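Local atomic coordinates of aminotransferase class-III (PDB entry 5GHG), a protein that probably transfers amino groups between amines and keto compounds as an omega-transaminase, cycling its pyridoxal phosphate cofactor through the pyridoxamine form. Residues B[124-136]-B[298-310]. The protein carries 1 engineered substitution. Sequence-based numbering, arbitrary orientation.
Sequences TVVKLIWYRSNAL and AFLINERVYAPIA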
ATOM      1  N   THR B 124       5.843  -5.258  -6.546  1.00  2.11           N
ATOM      2  CA  THR B 124       5.333  -6.193  -7.532  1.00  2.37           C
ATOM      3  C   THR B 124       6.287  -6.325  -8.735  1.00  2.47           C
ATOM      4  O   THR B 124       6.430  -7.414  -9.294  1.00  4.33           O
ATOM      5  CB  THR B 124       3.950  -5.744  -8.003  1.00  3.01           C
ATOM      6  OG1 THR B 124       3.108  -5.615  -6.866  1.00  3.04           O
ATOM      7  CG2 THR B 124       3.338  -6.739  -8.998  1.00  3.09           C
ATOM      8  N   VAL B 125       6.898  -5.228  -9.163  1.00  2.00           N
ATOM      9  CA  VAL B 125       7.881  -5.319 -10.241  1.00  3.19           C
ATOM     10  C   VAL B 125       8.998  -6.294  -9.859  1.00  2.83           C
ATOM     11  O   VAL B 125       9.396  -7.148 -10.661  1.00  2.45           O
ATOM     12  CB  VAL B 125       8.443  -3.929 -10.609  1.00  2.30           C
ATOM     13  CG1 VAL B 125       9.698  -4.070 -11.472  1.00  2.00           C
ATOM     14  CG2 VAL B 125       7.375  -3.116 -11.372  1.00  3.05           C
ATOM     15  N   VAL B 126       9.523  -6.178  -8.626  1.00  2.06           N
ATOM     16  CA  VAL B 126      10.580  -7.079  -8.194  1.00  2.65           C
ATOM     17  C   VAL B 126      10.081  -8.534  -8.224  1.00  4.81           C
ATOM     18  O   VAL B 126      10.790  -9.447  -8.683  1.00  2.48           O
ATOM     19  CB  VAL B 126      11.099  -6.702  -6.802  1.00  5.06           C
ATOM     20  CG1 VAL B 126      12.079  -7.784  -6.308  1.00  3.66           C
ATOM     21  CG2 VAL B 126      11.811  -5.336  -6.845  1.00  3.84           C
ATOM     22  N   LYS B 127       8.860  -8.762  -7.739  1.00  3.61           N
ATOM     23  CA  LYS B 127       8.291 -10.103  -7.723  1.00  4.42           C
ATOM     24  C   LYS B 127       8.126 -10.641  -9.148  1.00  4.41           C
ATOM     25  O   LYS B 127       8.436 -11.812  -9.423  1.00  2.93           O
ATOM     26  CB  LYS B 127       6.931 -10.080  -7.010  1.00  8.09           C
ATOM     27  CG  LYS B 127       6.527 -11.383  -6.395  1.00 16.46           C
ATOM     28  CD  LYS B 127       5.422 -11.207  -5.357  1.00 17.83           C
ATOM     29  CE  LYS B 127       4.085 -11.119  -5.974  1.00 20.81           C
ATOM     30  NZ  LYS B 127       3.025 -11.363  -4.955  1.00 18.12           N
ATOM     31  N   LEU B 128       7.625  -9.808 -10.046  1.00  2.71           N
ATOM     32  CA  LEU B 128       7.433 -10.214 -11.429  1.00  3.16           C
ATOM     33  C   LEU B 128       8.772 -10.566 -12.082  1.00  2.56           C
ATOM     34  O   LEU B 128       8.870 -11.546 -12.818  1.00  2.37           O
ATOM     35  CB  LEU B 128       6.727  -9.103 -12.203  1.00  4.39           C
ATOM     36  CG  LEU B 128       6.458  -9.234 -13.701  1.00  9.04           C
ATOM     37  CD1 LEU B 128       5.416  -8.199 -14.101  1.00  9.59           C
ATOM     38  CD2 LEU B 128       7.756  -9.043 -14.526  1.00  9.12           C
ATOM     39  N   ILE B 129       9.811  -9.794 -11.782  1.00  2.34           N
ATOM     40  CA  ILE B 129      11.136 -10.055 -12.345  1.00  3.15           C
ATOM     41  C   ILE B 129      11.675 -11.400 -11.867  1.00  3.24           C
ATOM     42  O   ILE B 129      12.232 -12.175 -12.659  1.00  3.26           O
ATOM     43  CB  ILE B 129      12.087  -8.896 -12.003  1.00  2.00           C
ATOM     44  CG1 ILE B 129      11.718  -7.680 -12.850  1.00  2.00           C
ATOM     45  CG2 ILE B 129      13.559  -9.290 -12.243  1.00  2.99           C
ATOM     46  CD1 ILE B 129      12.446  -6.442 -12.440  1.00  2.00           C
ATOM     47  N   TRP B 130      11.514 -11.715 -10.572  1.00  2.00           N
ATOM     48  CA  TRP B 130      11.965 -13.008 -10.073  1.00  2.38           C
ATOM     49  C   TRP B 130      11.175 -14.158 -10.715  1.00  3.66           C
ATOM     50  O   TRP B 130      11.745 -15.185 -11.112  1.00  2.67           O
ATOM     51  CB  TRP B 130      11.841 -13.082  -8.555  1.00  2.05           C
ATOM     52  CG  TRP B 130      12.745 -12.199  -7.822  1.00  2.82           C
ATOM     53  CD1 TRP B 130      13.807 -11.512  -8.322  1.00  2.51           C
ATOM     54  CD2 TRP B 130      12.691 -11.890  -6.423  1.00  3.43           C
ATOM     55  NE1 TRP B 130      14.418 -10.795  -7.328  1.00  2.91           N
ATOM     56  CE2 TRP B 130      13.755 -11.009  -6.150  1.00  3.10           C
ATOM     57  CE3 TRP B 130      11.847 -12.282  -5.381  1.00  3.10           C
ATOM     58  CZ2 TRP B 130      13.995 -10.493  -4.872  1.00  3.28           C
ATOM     59  CZ3 TRP B 130      12.090 -11.778  -4.098  1.00  3.52           C
ATOM     60  CH2 TRP B 130      13.152 -10.889  -3.862  1.00  4.12           C
ATOM     61  N   TYR B 131       9.861 -14.005 -10.780  1.00  3.56           N
ATOM     62  CA  TYR B 131       9.016 -14.979 -11.446  1.00  4.69           C
ATOM     63  C   TYR B 131       9.459 -15.181 -12.893  1.00  4.34           C
ATOM     64  O   TYR B 131       9.590 -16.311 -13.364  1.00  3.59           O
ATOM     65  CB  TYR B 131       7.554 -14.495 -11.389  1.00  5.96           C
ATOM     66  CG  TYR B 131       6.578 -15.430 -12.017  1.00  9.52           C
ATOM     67  CD1 TYR B 131       5.965 -16.431 -11.278  1.00 13.80           C
ATOM     68  CD2 TYR B 131       6.262 -15.318 -13.372  1.00 10.93           C
ATOM     69  CE1 TYR B 131       5.044 -17.281 -11.863  1.00 15.09           C
ATOM     70  CE2 TYR B 131       5.372 -16.171 -13.967  1.00 15.79           C
ATOM     71  CZ  TYR B 131       4.760 -17.150 -13.211  1.00 27.02           C
ATOM     72  OH  TYR B 131       3.869 -18.006 -13.817  1.00 29.72           O
ATOM     73  N   ARG B 132       9.744 -14.079 -13.582  1.00  2.59           N
ATOM     74  CA  ARG B 132      10.128 -14.119 -14.981  1.00  5.07           C
ATOM     75  C   ARG B 132      11.473 -14.837 -15.183  1.00  3.72           C
ATOM     76  O   ARG B 132      11.622 -15.635 -16.108  1.00  3.49           O
ATOM     77  CB  ARG B 132      10.192 -12.689 -15.521  1.00  3.73           C
ATOM     78  CG  ARG B 132      10.612 -12.557 -16.965  1.00  6.33           C
ATOM     79  CD  ARG B 132      10.673 -11.096 -17.402  1.00  7.08           C
ATOM     80  NE  ARG B 132      11.139 -10.952 -18.774  1.00  7.12           N
ATOM     81  CZ  ARG B 132      12.415 -10.914 -19.140  1.00  8.04           C
ATOM     82  NH1 ARG B 132      13.383 -11.004 -18.238  1.00  5.69           N
ATOM     83  NH2 ARG B 132      12.728 -10.782 -20.415  1.00  9.42           N
ATOM     84  N   SER B 133      12.456 -14.549 -14.335  1.00  3.36           N
ATOM     85  CA  SER B 133      13.747 -15.231 -14.449  1.00  4.52           C
ATOM     86  C   SER B 133      13.588 -16.737 -14.202  1.00  4.06           C
ATOM     87  O   SER B 133      14.258 -17.549 -14.842  1.00  4.46           O
ATOM     88  CB  SER B 133      14.758 -14.628 -13.493  1.00  4.68           C
ATOM     89  OG  SER B 133      15.194 -13.367 -13.961  1.00  6.76           O
ATOM     90  N   ASN B 134      12.712 -17.113 -13.271  1.00  3.76           N
ATOM     91  CA  ASN B 134      12.423 -18.536 -13.064  1.00  4.78           C
ATOM     92  C   ASN B 134      11.755 -19.150 -14.297  1.00  5.61           C
ATOM     93  O   ASN B 134      12.109 -20.247 -14.710  1.00  5.50           O
ATOM     94  CB  ASN B 134      11.557 -18.737 -11.837  1.00  4.34           C
ATOM     95  CG  ASN B 134      12.326 -18.552 -10.553  1.00  4.91           C
ATOM     96  OD1 ASN B 134      13.533 -18.836 -10.495  1.00  3.89           O
ATOM     97  ND2 ASN B 134      11.650 -18.073  -9.512  1.00  5.31           N
ATOM     98  N   ALA B 135      10.794 -18.451 -14.885  1.00  3.17           N
ATOM     99  CA  ALA B 135      10.155 -18.946 -16.109  1.00  7.36           C
ATOM    100  C   ALA B 135      11.167 -19.097 -17.255  1.00  6.48           C
ATOM    101  O   ALA B 135      11.024 -19.998 -18.093  1.00  4.78           O
ATOM    102  CB  ALA B 135       9.036 -18.017 -16.540  1.00  5.92           C
ATOM    103  N   LEU B 136      12.183 -18.237 -17.299  1.00  4.42           N
ATOM    104  CA  LEU B 136      13.231 -18.318 -18.296  1.00  4.09           C
ATOM    105  C   LEU B 136      14.269 -19.391 -17.988  1.00  6.08           C
ATOM    106  O   LEU B 136      15.176 -19.600 -18.801  1.00  6.67           O
ATOM    107  CB  LEU B 136      13.920 -16.947 -18.441  1.00  4.05           C
ATOM    108  CG  LEU B 136      13.066 -15.889 -19.124  1.00  4.14           C
ATOM    109  CD1 LEU B 136      13.677 -14.491 -19.027  1.00  6.09           C
ATOM    110  CD2 LEU B 136      12.881 -16.268 -20.587  1.00  5.42           C
ATOM    111  N   ALA B 298       0.573   2.468 -10.991  1.00  2.99           N
ATOM    112  CA  ALA B 298       0.578   1.595 -12.157  1.00  3.61           C
ATOM    113  C   ALA B 298       2.015   1.352 -12.557  1.00  3.75           C
ATOM    114  O   ALA B 298       2.887   2.196 -12.315  1.00  3.54           O
ATOM    115  CB  ALA B 298      -0.191   2.206 -13.336  1.00  3.58           C
ATOM    116  N   PHE B 299       2.261   0.209 -13.179  1.00  3.73           N
ATOM    117  CA  PHE B 299       3.502   0.067 -13.927  1.00  4.18           C
ATOM    118  C   PHE B 299       3.195  -0.522 -15.300  1.00  4.50           C
ATOM    119  O   PHE B 299       2.213  -1.254 -15.483  1.00  3.49           O
ATOM    120  CB  PHE B 299       4.554  -0.738 -13.167  1.00  3.26           C
ATOM    121  CG  PHE B 299       4.155  -2.158 -12.841  1.00  3.44           C
ATOM    122  CD1 PHE B 299       3.501  -2.458 -11.651  1.00  3.38           C
ATOM    123  CD2 PHE B 299       4.499  -3.206 -13.704  1.00  3.69           C
ATOM    124  CE1 PHE B 299       3.174  -3.767 -11.333  1.00  4.95           C
ATOM    125  CE2 PHE B 299       4.157  -4.516 -13.404  1.00  4.92           C
ATOM    126  CZ  PHE B 299       3.496  -4.804 -12.221  1.00  4.29           C
ATOM    127  N   LEU B 300       4.014  -0.140 -16.270  1.00  2.34           N
ATOM    128  CA  LEU B 300       3.932  -0.639 -17.635  1.00  3.24           C
ATOM    129  C   LEU B 300       5.129  -1.542 -17.897  1.00  3.88           C
ATOM    130  O   LEU B 300       6.238  -1.274 -17.405  1.00  2.41           O
ATOM    131  CB  LEU B 300       3.954   0.519 -18.627  1.00  3.44           C
ATOM    132  CG  LEU B 300       2.714   1.425 -18.635  1.00  7.27           C
ATOM    133  CD1 LEU B 300       3.057   2.755 -19.270  1.00  8.31           C
ATOM    134  CD2 LEU B 300       1.649   0.733 -19.446  1.00 11.30           C
ATOM    135  N   ILE B 301       4.918  -2.589 -18.694  1.00  2.71           N
ATOM    136  CA  ILE B 301       6.027  -3.429 -19.126  1.00  2.99           C
ATOM    137  C   ILE B 301       5.991  -3.574 -20.637  1.00  3.36           C
ATOM    138  O   ILE B 301       4.916  -3.565 -21.257  1.00  3.35           O
ATOM    139  CB  ILE B 301       6.009  -4.821 -18.447  1.00  3.26           C
ATOM    140  CG1 ILE B 301       4.793  -5.607 -18.890  1.00  3.80           C
ATOM    141  CG2 ILE B 301       6.017  -4.678 -16.923  1.00  2.41           C
ATOM    142  CD1 ILE B 301       4.788  -7.025 -18.363  1.00  5.08           C
ATOM    143  N   ASN B 302       7.170  -3.723 -21.236  1.00  4.58           N
ATOM    144  CA  ASN B 302       7.217  -3.849 -22.685  1.00  6.07           C
ATOM    145  C   ASN B 302       7.094  -5.319 -23.085  1.00  9.14           C
ATOM    146  O   ASN B 302       6.914  -6.214 -22.242  1.00  7.31           O
ATOM    147  CB  ASN B 302       8.459  -3.175 -23.244  1.00  5.87           C
ATOM    148  CG  ASN B 302       9.751  -3.846 -22.825  1.00  7.35           C
ATOM    149  OD1 ASN B 302       9.751  -4.908 -22.219  1.00  6.29           O
ATOM    150  ND2 ASN B 302      10.863  -3.233 -23.175  1.00  8.07           N
ATOM    151  N   GLU B 303       7.154  -5.580 -24.393  1.00  9.21           N
ATOM    152  CA  GLU B 303       6.957  -6.940 -24.873  1.00 12.43           C
ATOM    153  C   GLU B 303       8.126  -7.848 -24.467  1.00  8.88           C
ATOM    154  O   GLU B 303       7.920  -9.018 -24.142  1.00  9.42           O
ATOM    155  CB  GLU B 303       6.771  -6.937 -26.394  1.00 14.24           C
ATOM    156  CG  GLU B 303       6.406  -8.305 -26.975  1.00 20.19           C
ATOM    157  CD  GLU B 303       5.063  -8.824 -26.474  1.00 26.49           C
ATOM    158  OE1 GLU B 303       4.898 -10.055 -26.421  1.00 34.04           O
ATOM    159  OE2 GLU B 303       4.162  -8.005 -26.120  1.00 23.66           O
ATOM    160  N   ARG B 304       9.340  -7.311 -24.470  1.00  8.49           N
ATOM    161  CA  ARG B 304      10.495  -8.057 -24.005  1.00 10.49           C
ATOM    162  C   ARG B 304      10.253  -8.644 -22.617  1.00 10.41           C
ATOM    163  O   ARG B 304      10.525  -9.819 -22.369  1.00 10.11           O
ATOM    164  CB  ARG B 304      11.725  -7.144 -23.992  1.00 10.52           C
ATOM    165  CG  ARG B 304      12.991  -7.744 -23.404  1.00 12.27           C
ATOM    166  CD  ARG B 304      14.013  -6.658 -23.175  1.00 16.01           C
ATOM    167  NE  ARG B 304      15.301  -7.170 -22.717  1.00 17.70           N
ATOM    168  CZ  ARG B 304      16.319  -6.404 -22.348  1.00 23.86           C
ATOM    169  NH1 ARG B 304      16.195  -5.080 -22.363  1.00 21.74           N
ATOM    170  NH2 ARG B 304      17.458  -6.961 -21.961  1.00 26.26           N
ATOM    171  N   VAL B 305       9.721  -7.826 -21.696  1.00  8.80           N
ATOM    172  CA  VAL B 305       9.417  -8.314 -20.362  1.00  6.81           C
ATOM    173  C   VAL B 305       8.232  -9.253 -20.387  1.00  8.90           C
ATOM    174  O   VAL B 305       8.247 -10.308 -19.745  1.00  9.70           O
ATOM    175  CB  VAL B 305       9.181  -7.132 -19.399  1.00  5.39           C
ATOM    176  CG1 VAL B 305       8.715  -7.621 -18.031  1.00  5.87           C
ATOM    177  CG2 VAL B 305      10.444  -6.284 -19.275  1.00  5.13           C
ATOM    178  N   TYR B 306       7.178  -8.889 -21.117  1.00  8.85           N
ATOM    179  CA  TYR B 306       5.916  -9.622 -21.048  1.00 10.39           C
ATOM    180  C   TYR B 306       5.981 -10.979 -21.766  1.00  9.83           C
ATOM    181  O   TYR B 306       5.315 -11.916 -21.337  1.00 10.96           O
ATOM    182  CB  TYR B 306       4.787  -8.782 -21.643  1.00  9.24           C
ATOM    183  CG  TYR B 306       3.425  -9.450 -21.609  1.00 11.98           C
ATOM    184  CD1 TYR B 306       2.759  -9.667 -20.415  1.00 12.55           C
ATOM    185  CD2 TYR B 306       2.800  -9.851 -22.797  1.00 16.45           C
ATOM    186  CE1 TYR B 306       1.509 -10.274 -20.383  1.00 14.84           C
ATOM    187  CE2 TYR B 306       1.557 -10.459 -22.783  1.00 17.28           C
ATOM    188  CZ  TYR B 306       0.915 -10.668 -21.575  1.00 18.24           C
ATOM    189  OH  TYR B 306      -0.320 -11.281 -21.564  1.00 24.02           O
ATOM    190  N   ALA B 307       6.767 -11.088 -22.832  1.00 12.99           N
ATOM    191  CA  ALA B 307       6.736 -12.288 -23.689  1.00 13.66           C
ATOM    192  C   ALA B 307       6.905 -13.603 -22.912  1.00 15.39           C
ATOM    193  O   ALA B 307       6.058 -14.487 -23.065  1.00 14.16           O
ATOM    194  CB  ALA B 307       7.799 -12.167 -24.778  1.00 17.12           C
ATOM    195  N   PRO B 308       7.944 -13.774 -22.074  1.00 10.96           N
ATOM    196  CA  PRO B 308       8.090 -15.067 -21.369  1.00 14.46           C
ATOM    197  C   PRO B 308       7.061 -15.317 -20.273  1.00 14.37           C
ATOM    198  O   PRO B 308       6.940 -16.458 -19.825  1.00 15.41           O
ATOM    199  CB  PRO B 308       9.503 -14.991 -20.773  1.00 13.25           C
ATOM    200  CG  PRO B 308       9.808 -13.529 -20.679  1.00 11.67           C
ATOM    201  CD  PRO B 308       9.076 -12.874 -21.819  1.00 13.18           C
ATOM    202  N   ILE B 309       6.342 -14.303 -19.800  1.00 11.99           N
ATOM    203  CA  ILE B 309       5.319 -14.519 -18.794  1.00 10.05           C
ATOM    204  C   ILE B 309       3.916 -14.360 -19.375  1.00 13.80           C
ATOM    205  O   ILE B 309       2.942 -14.332 -18.629  1.00 10.33           O
ATOM    206  CB  ILE B 309       5.505 -13.615 -17.558  1.00  9.82           C
ATOM    207  CG1 ILE B 309       5.442 -12.136 -17.942  1.00 14.40           C
ATOM    208  CG2 ILE B 309       6.814 -13.930 -16.855  1.00 16.90           C
ATOM    209  CD1 ILE B 309       5.642 -11.209 -16.737  1.00 15.80           C
ATOM    210  N   ALA B 310       3.804 -14.275 -20.701  1.00 17.01           N
ATOM    211  CA  ALA B 310       2.515 -14.026 -21.346  1.00 20.01           C
ATOM    212  C   ALA B 310       1.482 -15.095 -20.992  1.00 25.63           C
ATOM    213  O   ALA B 310       1.825 -16.281 -20.923  1.00 25.34           O
ATOM    214  CB  ALA B 310       2.698 -13.940 -22.868  1.00 18.79           C
TER
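Arg-132 reaches from helix 124-135 across to helix 303-306 and the residues just after it, its extended chain in contact along its length. CB lies against Ile-309 CG2 (3.8 Å), and CG touches both that methyl and Pro-308 CG. CD then passes Val-305 CG1, and two backbone carbonyls meet the guanidinium edge. NE donates to Val-305 O (3.1 Å), in the carbonyl plane and on a lone pair, though the hydrogen bond is bent (N-H...O angle 140°). NH2 gives a straighter bond to Arg-304 O (3.1 Å, 159°), approaching from above that carbonyl's plane. Leu-136 CD1 lies over one face of the guanidinium, toward its rim. A leucine in place of Arg-132 would probably leave both carbonyls without these donors and the short helix 303-306 less firmly tied to the long one. In the large PLP-binding domain of this fold-type I aminotransferase, helix 118-135 packs on the mixed central sheet, where Val-125 also touches Ile-256. Val-125 CG2 sits over one face of the Phe-299 ring, 3.8 Å from the ring centroid, a CH-pi contact, while Leu-128 CD1 meets the ring edge. With CG anti to its backbone N (chi1 177°), Leu-128 also sends CD2 to Val-305 CG1 (3.9 Å) and rests CG on Ile-309 CD1 (3.7 Å). Ile-309 CG2 in turn abuts the edge of Tyr-131, whose ring also meets Phe-171 of the second subunit.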